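Long-range contacts in cytoplasmic export protein 1 (Saccharomyces cerevisiae, PDB 3VWA), which binds tRNA as part of the nuclear tRNA export machinery, and may collect tRNA from export receptors at the nuclear pore for delivery to the translation machinery: residues 23-28 with 172-177; 125-130 with 184-189; 392-397 with 430-435. All coordinates share one frame; numbering follows the deposited sequence.

Contact 1 of 3, residues 23-28 with 172-177; sequences TALWQC and NIIGSQ
The turn that joins strands 21-22 and 26-33 of the kinase-like domain packs, through T23, A24 and L25, against I173 and I174 at the close of helix 160-174. Much of the touching is done by one methyl group. I174 CD1 reaches into the turn, 4.0 Å from A24 CB and 4.0 Å from L25 CD1, with T23 CG2 a little farther off at 4.2 Å. Both torsions of I174 matter here: CG1 lies beside the backbone N (chi1 -61°), and a second bend (chi2 -76°) swings CD1 out to the turn. L25 straddles the two isoleucines with its forked tip, for while CD1 meets I174, the tightest approach of the contact is CD2 to I173 CG2, 3.6 Å. The leucine side chain crosses each isoleucine at about a right angle. In the topology of a protein kinase this turn probably corresponds to the glycine-rich loop, and helix 160-174 probably lies in the counterpart of the activation segment, which would make this a contact between the two lobes. No hydrogen bond spans it. Within the turn T23 N donates to W26 O at 2.8 Å, and T23 O accepts from K46 NZ, just past strand 39-45. Beyond I174, G175 takes a positive phi in a Schellman motif, with S176 N bonded back to Y171 O and a weak bond from G175 N to N172 O.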
loop_
_atom_site.group_PDB
_atom_site.type_symbol
_atom_site.label_atom_id
_atom_site.label_comp_id
_atom_site.label_asym_id
_atom_site.label_seq_id
_atom_site.Cartn_x
_atom_site.Cartn_y
_atom_site.Cartn_z
ATOM N N THR A 23 -0.420 24.835 -16.882
ATOM C CA THR A 23 -0.780 26.117 -16.292
ATOM C C THR A 23 -0.466 27.134 -17.374
ATOM O O THR A 23 0.019 26.761 -18.424
ATOM C CB THR A 23 -0.028 26.287 -14.947
ATOM O OG1 THR A 23 -0.874 25.799 -13.906
ATOM C CG2 THR A 23 0.370 27.687 -14.640
ATOM N N ALA A 24 -0.783 28.400 -17.166
ATOM C CA ALA A 24 -0.479 29.386 -18.179
ATOM C C ALA A 24 1.026 29.543 -18.366
ATOM O O ALA A 24 1.456 29.974 -19.441
ATOM C CB ALA A 24 -1.107 30.726 -17.830
ATOM N N LEU A 25 1.827 29.233 -17.332
ATOM C CA LEU A 25 3.287 29.432 -17.436
ATOM C C LEU A 25 4.159 28.175 -17.629
ATOM O O LEU A 25 5.321 28.289 -18.028
ATOM C CB LEU A 25 3.807 30.201 -16.253
ATOM C CG LEU A 25 3.214 31.582 -16.235
ATOM C CD1 LEU A 25 3.576 32.200 -14.923
ATOM C CD2 LEU A 25 3.691 32.448 -17.400
ATOM N N TRP A 26 3.601 27.005 -17.325
ATOM C CA TRP A 26 4.349 25.758 -17.256
ATOM C C TRP A 26 3.504 24.594 -17.662
ATOM O O TRP A 26 2.295 24.536 -17.352
ATOM C CB TRP A 26 4.847 25.473 -15.820
ATOM C CG TRP A 26 5.714 26.567 -15.294
ATOM C CD1 TRP A 26 5.337 27.678 -14.549
ATOM C CD2 TRP A 26 7.154 26.718 -15.478
ATOM N NE1 TRP A 26 6.426 28.476 -14.298
ATOM C CE2 TRP A 26 7.523 27.960 -14.815
ATOM C CE3 TRP A 26 8.142 25.977 -16.125
ATOM C CZ2 TRP A 26 8.824 28.424 -14.807
ATOM C CZ3 TRP A 26 9.450 26.442 -16.079
ATOM C CH2 TRP A 26 9.772 27.645 -15.441
ATOM N N GLN A 27 4.151 23.635 -18.317
ATOM C CA GLN A 27 3.646 22.250 -18.381
ATOM C C GLN A 27 4.428 21.379 -17.414
ATOM O O GLN A 27 5.641 21.548 -17.245
ATOM C CB GLN A 27 3.798 21.678 -19.777
ATOM C CG GLN A 27 2.821 22.290 -20.754
ATOM C CD GLN A 27 3.119 21.831 -22.151
ATOM O OE1 GLN A 27 4.217 22.078 -22.683
ATOM N NE2 GLN A 27 2.160 21.139 -22.760
ATOM N N CYS A 28 3.750 20.441 -16.788
ATOM C CA CYS A 28 4.421 19.604 -15.817
ATOM C C CYS A 28 4.365 18.152 -16.288
ATOM O O CYS A 28 3.278 17.595 -16.480
ATOM C CB CYS A 28 3.798 19.807 -14.442
ATOM S SG CYS A 28 4.221 18.573 -13.202
ATOM N N ASN A 172 -1.977 39.193 -14.186
ATOM C CA ASN A 172 -2.636 39.384 -15.481
ATOM C C ASN A 172 -2.440 38.198 -16.426
ATOM O O ASN A 172 -3.371 37.807 -17.147
ATOM C CB ASN A 172 -2.158 40.677 -16.156
ATOM N N ILE A 173 -1.223 37.639 -16.427
ATOM C CA ILE A 173 -0.917 36.481 -17.248
ATOM C C ILE A 173 -1.758 35.318 -16.746
ATOM O O ILE A 173 -2.459 34.672 -17.518
ATOM C CB ILE A 173 0.605 36.150 -17.235
ATOM C CG1 ILE A 173 1.343 37.102 -18.185
ATOM C CG2 ILE A 173 0.851 34.680 -17.579
ATOM C CD1 ILE A 173 2.694 37.575 -17.681
ATOM N N ILE A 174 -1.713 35.069 -15.442
ATOM C CA ILE A 174 -2.450 33.946 -14.880
ATOM C C ILE A 174 -3.970 34.141 -14.880
ATOM O O ILE A 174 -4.698 33.186 -14.613
ATOM C CB ILE A 174 -1.966 33.587 -13.465
ATOM C CG1 ILE A 174 -0.496 33.187 -13.515
ATOM C CG2 ILE A 174 -2.806 32.442 -12.897
ATOM C CD1 ILE A 174 -0.289 31.799 -14.068
ATOM N N GLY A 175 -4.446 35.352 -15.186
ATOM C CA GLY A 175 -5.887 35.599 -15.286
ATOM C C GLY A 175 -6.479 35.392 -13.913
ATOM O O GLY A 175 -7.469 34.680 -13.741
ATOM N N SER A 176 -5.838 36.012 -12.931
ATOM C CA SER A 176 -6.175 35.844 -11.527
ATOM C C SER A 176 -6.138 37.185 -10.804
ATOM O O SER A 176 -5.464 38.141 -11.249
ATOM C CB SER A 176 -5.183 34.885 -10.848
ATOM O OG SER A 176 -5.466 34.778 -9.465
ATOM N N GLN A 177 -6.844 37.222 -9.678
ATOM C CA GLN A 177 -6.908 38.391 -8.829
ATOM C C GLN A 177 -5.630 38.635 -8.018
ATOM O O GLN A 177 -5.271 37.835 -7.170
ATOM C CB GLN A 177 -8.069 38.232 -7.862
ATOM C CG GLN A 177 -8.293 39.460 -7.005
ATOM C CD GLN A 177 -9.502 40.250 -7.451
ATOM O OE1 GLN A 177 -10.636 39.941 -7.070
ATOM N NE2 GLN A 177 -9.271 41.276 -8.266
#

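Contact 2 of 3, residues 125-130 with 184-189; sequences NFVLGT and NTIDSM
Hydrogen bonds from the backbone of L128 and G129 to the carboxylate of D187 carry the polar half of this contact. D187 divides its oxygens between two successive amides: L128 N donates to OD2 at 2.9 Å, and G129 N donates to OD1 at 2.7 Å. Both oxygens use their syn lone pairs, each on the side of its fellow, and the N-H groups point in fairly straight, at 155° and 158°. Held at both oxygens, the carboxylate has little freedom to rotate. In protein kinases an aspartate near the start of the F helix holds the backbone of the catalytic loop in just this way, and the arrangement seems to be kept here: helix 186-198 probably occupies the place of that helix, and L128-G129-T130 appear to stand where kinases carry His-Arg-Asp. G129 turns its amide to the aspartate from a backbone with positive phi. A water extends the polar network, lying 2.7 Å from D187 OD2 and 2.9 Å from F126 O. Apolar packing runs alongside. V127 and I186 cross at about a right angle, CG1 of the valine meeting CG2 of the isoleucine at 3.6 Å, and F163 of helix 160-174 touches both. The extended chain of I186, with CG1 anti to the backbone N (chi1 -161°), brings CD1 to 3.7 Å from G129 O, a carbonyl that also accepts from Y171 OH.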
loop_
_atom_site.group_PDB
_atom_site.type_symbol
_atom_site.label_atom_id
_atom_site.label_comp_id
_atom_site.label_asym_id
_atom_site.label_seq_id
_atom_site.Cartn_x
_atom_site.Cartn_y
_atom_site.Cartn_z
ATOM N N ASN A 125 12.654 35.970 4.736
ATOM C CA ASN A 125 13.461 37.031 4.117
ATOM C C ASN A 125 13.101 37.291 2.654
ATOM O O ASN A 125 13.561 38.292 2.074
ATOM C CB ASN A 125 14.963 36.668 4.159
ATOM C CG ASN A 125 15.511 36.554 5.574
ATOM O OD1 ASN A 125 15.012 37.184 6.498
ATOM N ND2 ASN A 125 16.528 35.727 5.745
ATOM N N PHE A 126 12.324 36.394 2.043
ATOM C CA PHE A 126 11.961 36.550 0.625
ATOM C C PHE A 126 10.487 36.903 0.512
ATOM O O PHE A 126 9.739 36.759 1.481
ATOM C CB PHE A 126 12.249 35.277 -0.183
ATOM C CG PHE A 126 13.719 34.914 -0.287
ATOM C CD1 PHE A 126 14.526 35.486 -1.259
ATOM C CD2 PHE A 126 14.288 33.966 0.553
ATOM C CE1 PHE A 126 15.862 35.142 -1.386
ATOM C CE2 PHE A 126 15.637 33.611 0.430
ATOM C CZ PHE A 126 16.423 34.201 -0.545
ATOM N N VAL A 127 10.088 37.436 -0.646
ATOM C CA VAL A 127 8.674 37.517 -1.016
ATOM C C VAL A 127 8.448 36.400 -2.005
ATOM O O VAL A 127 9.317 36.139 -2.862
ATOM C CB VAL A 127 8.295 38.821 -1.744
ATOM C CG1 VAL A 127 6.763 38.979 -1.809
ATOM C CG2 VAL A 127 8.916 40.016 -1.060
ATOM N N LEU A 128 7.294 35.749 -1.900
ATOM C CA LEU A 128 6.998 34.623 -2.785
ATOM C C LEU A 128 6.056 35.137 -3.821
ATOM O O LEU A 128 6.359 35.077 -5.001
ATOM C CB LEU A 128 6.400 33.427 -2.027
ATOM C CG LEU A 128 6.588 31.982 -2.557
ATOM C CD1 LEU A 128 5.470 31.042 -2.137
ATOM C CD2 LEU A 128 6.866 31.855 -4.068
ATOM N N GLY A 129 4.900 35.621 -3.365
ATOM C CA GLY A 129 3.998 36.391 -4.180
ATOM C C GLY A 129 3.029 35.627 -5.036
ATOM O O GLY A 129 2.028 36.201 -5.524
ATOM N N THR A 130 3.296 34.331 -5.201
ATOM C CA THR A 130 2.575 33.480 -6.153
ATOM C C THR A 130 1.711 32.377 -5.474
ATOM O O THR A 130 1.232 31.466 -6.161
ATOM C CB THR A 130 3.588 32.753 -7.053
ATOM O OG1 THR A 130 4.367 31.875 -6.210
ATOM C CG2 THR A 130 4.530 33.792 -7.893
ATOM N N ASN A 184 4.863 43.144 1.509
ATOM C CA ASN A 184 5.033 42.773 2.904
ATOM C C ASN A 184 3.840 42.054 3.446
ATOM O O ASN A 184 3.869 41.499 4.547
ATOM C CB ASN A 184 5.286 44.024 3.730
ATOM C CG ASN A 184 6.565 44.714 3.325
ATOM O OD1 ASN A 184 7.647 44.142 3.437
ATOM N ND2 ASN A 184 6.444 45.932 2.831
ATOM N N THR A 185 2.777 42.094 2.657
ATOM C CA THR A 185 1.512 41.539 3.029
ATOM C C THR A 185 0.973 40.602 1.936
ATOM O O THR A 185 -0.056 39.916 2.142
ATOM C CB THR A 185 0.490 42.671 3.232
ATOM O OG1 THR A 185 0.465 43.486 2.056
ATOM C CG2 THR A 185 0.807 43.508 4.481
ATOM N N ILE A 186 1.615 40.588 0.766
ATOM C CA ILE A 186 1.129 39.699 -0.290
ATOM C C ILE A 186 1.181 38.198 0.115
ATOM O O ILE A 186 0.242 37.455 -0.158
ATOM C CB ILE A 186 1.757 39.969 -1.683
ATOM C CG1 ILE A 186 0.890 39.343 -2.778
ATOM C CG2 ILE A 186 3.216 39.499 -1.773
ATOM C CD1 ILE A 186 1.367 39.636 -4.192
ATOM N N ASP A 187 2.233 37.769 0.794
ATOM C CA ASP A 187 2.308 36.347 1.172
ATOM C C ASP A 187 1.278 35.915 2.235
ATOM O O ASP A 187 0.621 34.887 2.062
ATOM C CB ASP A 187 3.723 35.959 1.548
ATOM C CG ASP A 187 4.666 35.978 0.348
ATOM O OD1 ASP A 187 4.193 35.783 -0.814
ATOM O OD2 ASP A 187 5.886 36.184 0.572
ATOM N N SER A 188 1.140 36.699 3.320
ATOM C CA SER A 188 0.074 36.504 4.308
ATOM C C SER A 188 -1.301 36.417 3.678
ATOM O O SER A 188 -2.127 35.587 4.089
ATOM C CB SER A 188 0.051 37.660 5.300
ATOM O OG SER A 188 0.972 37.419 6.315
HETATM N N MSE A 189 -1.553 37.263 2.682
HETATM C CA MSE A 189 -2.880 37.309 2.062
HETATM C C MSE A 189 -3.058 36.125 1.174
HETATM O O MSE A 189 -4.164 35.565 1.107
HETATM C CB MSE A 189 -3.096 38.607 1.299
HETATM C CG MSE A 189 -3.460 39.715 2.291
HETATM SE SE MSE A 189 -3.721 41.467 1.371
HETATM C CE MSE A 189 -2.132 42.360 2.094
HETATM O O HOH W 1 7.842 34.573 1.477
#

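Contact 3 of 3, residues 392-397 with 430-435; sequences SDATLR and DSDVEI
A394 and D432 face each other with CA atoms 6.8 Å apart, and R397 and I435 do so at 7.5 Å, as helices 394-407 and 433-446 start side by side in the same direction. R397 grips D430 side-on in a two-pronged salt bridge: NH2 donates to OD2 at 2.7 Å, nearly straight at 168°, and NE donates to OD1 at 3.1 Å, this oxygen standing somewhat out of the guanidinium plane while OD2 lies in it. The guanidinium and carboxylate planes lie only 26° apart. The chain bends at chi3 (-60°), turning the guanidinium to D430, and A394 CA lies above one face, offset toward the rim. I435 CD1 presses on R397 CB at 3.5 Å. D430 OD2 also accepts from D432 N at 2.9 Å, forming an Asx turn, while D432 caps helix 433-446. With an alanine in place of D430, the guanidinium of R397 would probably be freer to turn and the amide of D432 is likely to lack its acceptor. Helix 394-407 lies in the HEAT 1 repeat. The D430 carboxylate both accepts the bond that turns the loop into helix 433-446 and, by its charge, probably draws the two helix starts together.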
loop_
_atom_site.group_PDB
_atom_site.type_symbol
_atom_site.label_atom_id
_atom_site.label_comp_id
_atom_site.label_asym_id
_atom_site.label_seq_id
_atom_site.Cartn_x
_atom_site.Cartn_y
_atom_site.Cartn_z
ATOM N N SER A 392 3.610 -28.539 16.984
ATOM C CA SER A 392 3.008 -29.209 18.120
ATOM C C SER A 392 1.685 -28.624 18.491
ATOM O O SER A 392 0.879 -29.296 19.115
ATOM C CB SER A 392 3.953 -29.209 19.350
ATOM O OG SER A 392 4.100 -27.908 19.920
ATOM N N ASP A 393 1.464 -27.360 18.147
ATOM C CA ASP A 393 0.190 -26.694 18.449
ATOM C C ASP A 393 -0.829 -27.114 17.358
ATOM O O ASP A 393 -0.605 -26.904 16.159
ATOM C CB ASP A 393 0.421 -25.176 18.459
ATOM C CG ASP A 393 -0.804 -24.399 18.874
ATOM O OD1 ASP A 393 -0.965 -24.018 20.073
ATOM O OD2 ASP A 393 -1.671 -24.196 18.035
ATOM N N ALA A 394 -1.930 -27.738 17.767
ATOM C CA ALA A 394 -2.902 -28.301 16.837
ATOM C C ALA A 394 -3.590 -27.204 16.056
ATOM O O ALA A 394 -4.008 -27.392 14.892
ATOM C CB ALA A 394 -3.924 -29.141 17.584
ATOM N N THR A 395 -3.669 -26.028 16.658
ATOM C CA THR A 395 -4.320 -24.895 15.974
ATOM C C THR A 395 -3.432 -24.338 14.836
ATOM O O THR A 395 -3.955 -23.929 13.750
ATOM C CB THR A 395 -4.809 -23.825 16.974
ATOM O OG1 THR A 395 -3.700 -23.452 17.789
ATOM C CG2 THR A 395 -5.824 -24.411 17.899
ATOM N N LEU A 396 -2.105 -24.348 15.027
ATOM C CA LEU A 396 -1.243 -23.958 13.899
ATOM C C LEU A 396 -1.348 -25.019 12.781
ATOM O O LEU A 396 -1.452 -24.672 11.589
ATOM C CB LEU A 396 0.218 -23.753 14.295
ATOM C CG LEU A 396 0.982 -22.539 13.743
ATOM C CD1 LEU A 396 2.434 -22.847 13.428
ATOM C CD2 LEU A 396 0.313 -21.879 12.545
ATOM N N ARG A 397 -1.326 -26.297 13.156
ATOM C CA ARG A 397 -1.504 -27.373 12.145
ATOM C C ARG A 397 -2.816 -27.256 11.400
ATOM O O ARG A 397 -2.812 -27.273 10.166
ATOM C CB ARG A 397 -1.423 -28.759 12.769
ATOM C CG ARG A 397 -0.199 -28.941 13.616
ATOM C CD ARG A 397 0.121 -30.415 13.793
ATOM N NE ARG A 397 -0.931 -31.211 14.442
ATOM C CZ ARG A 397 -1.085 -31.319 15.770
ATOM N NH1 ARG A 397 -0.301 -30.637 16.615
ATOM N NH2 ARG A 397 -2.022 -32.095 16.283
ATOM N N ASP A 430 -4.057 -37.613 12.354
ATOM C CA ASP A 430 -3.600 -36.669 13.353
ATOM C C ASP A 430 -4.337 -36.931 14.632
ATOM O O ASP A 430 -5.530 -37.276 14.607
ATOM C CB ASP A 430 -3.889 -35.234 12.871
ATOM C CG ASP A 430 -3.086 -34.175 13.627
ATOM O OD1 ASP A 430 -2.064 -33.719 13.096
ATOM O OD2 ASP A 430 -3.502 -33.786 14.747
ATOM N N SER A 431 -3.659 -36.694 15.760
ATOM C CA SER A 431 -4.294 -36.785 17.056
ATOM C C SER A 431 -5.525 -35.880 17.245
ATOM O O SER A 431 -6.422 -36.241 17.979
ATOM C CB SER A 431 -3.265 -36.538 18.168
ATOM O OG SER A 431 -2.629 -35.293 17.975
ATOM N N ASP A 432 -5.592 -34.734 16.568
ATOM C CA ASP A 432 -6.765 -33.867 16.624
ATOM C C ASP A 432 -7.871 -34.258 15.596
ATOM O O ASP A 432 -7.606 -34.419 14.392
ATOM C CB ASP A 432 -6.309 -32.405 16.444
ATOM C CG ASP A 432 -7.406 -31.408 16.729
ATOM O OD1 ASP A 432 -7.433 -30.849 17.841
ATOM O OD2 ASP A 432 -8.227 -31.152 15.829
ATOM N N VAL A 433 -9.108 -34.406 16.083
ATOM C CA VAL A 433 -10.244 -34.811 15.257
ATOM C C VAL A 433 -10.559 -33.741 14.215
ATOM O O VAL A 433 -10.957 -34.040 13.066
ATOM C CB VAL A 433 -11.499 -35.160 16.111
ATOM C CG1 VAL A 433 -12.034 -33.926 16.843
ATOM C CG2 VAL A 433 -12.609 -35.770 15.248
ATOM N N GLU A 434 -10.367 -32.488 14.611
ATOM C CA GLU A 434 -10.655 -31.380 13.724
ATOM C C GLU A 434 -9.738 -31.426 12.439
ATOM O O GLU A 434 -10.208 -31.244 11.309
ATOM C CB GLU A 434 -10.623 -30.088 14.523
ATOM C CG GLU A 434 -11.299 -28.889 13.876
ATOM C CD GLU A 434 -12.800 -29.070 13.673
ATOM O OE1 GLU A 434 -13.426 -29.854 14.434
ATOM O OE2 GLU A 434 -13.356 -28.425 12.755
ATOM N N ILE A 435 -8.483 -31.784 12.636
ATOM C CA ILE A 435 -7.503 -31.885 11.591
ATOM C C ILE A 435 -7.810 -33.064 10.721
ATOM O O ILE A 435 -7.721 -32.951 9.497
ATOM C CB ILE A 435 -6.056 -31.979 12.166
ATOM C CG1 ILE A 435 -5.682 -30.659 12.843
ATOM C CG2 ILE A 435 -5.034 -32.310 11.060
ATOM C CD1 ILE A 435 -4.295 -30.644 13.507
#

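From the N terminus, contact 1 closes a long loop, bringing residues 172-177 back to a turn in the first sheet of the kinase-like domain. Contact 2 opens within that loop, at 125-130, but closes beyond it, at 184-189, so the two cross, tying the loop after strand 126-127 to the start of helix 186-198. Helices 160-174 and 186-198 follow each other in the chain, and the two contacts lie near together, with centres 18 Å apart. Contact 3 comes later, in series with both, and closes a short, largely helical loop between neighbouring helices of the HEAT-repeat part. Its centre lies about 70 Å from that of contact 2, across the middle of this elongated chain.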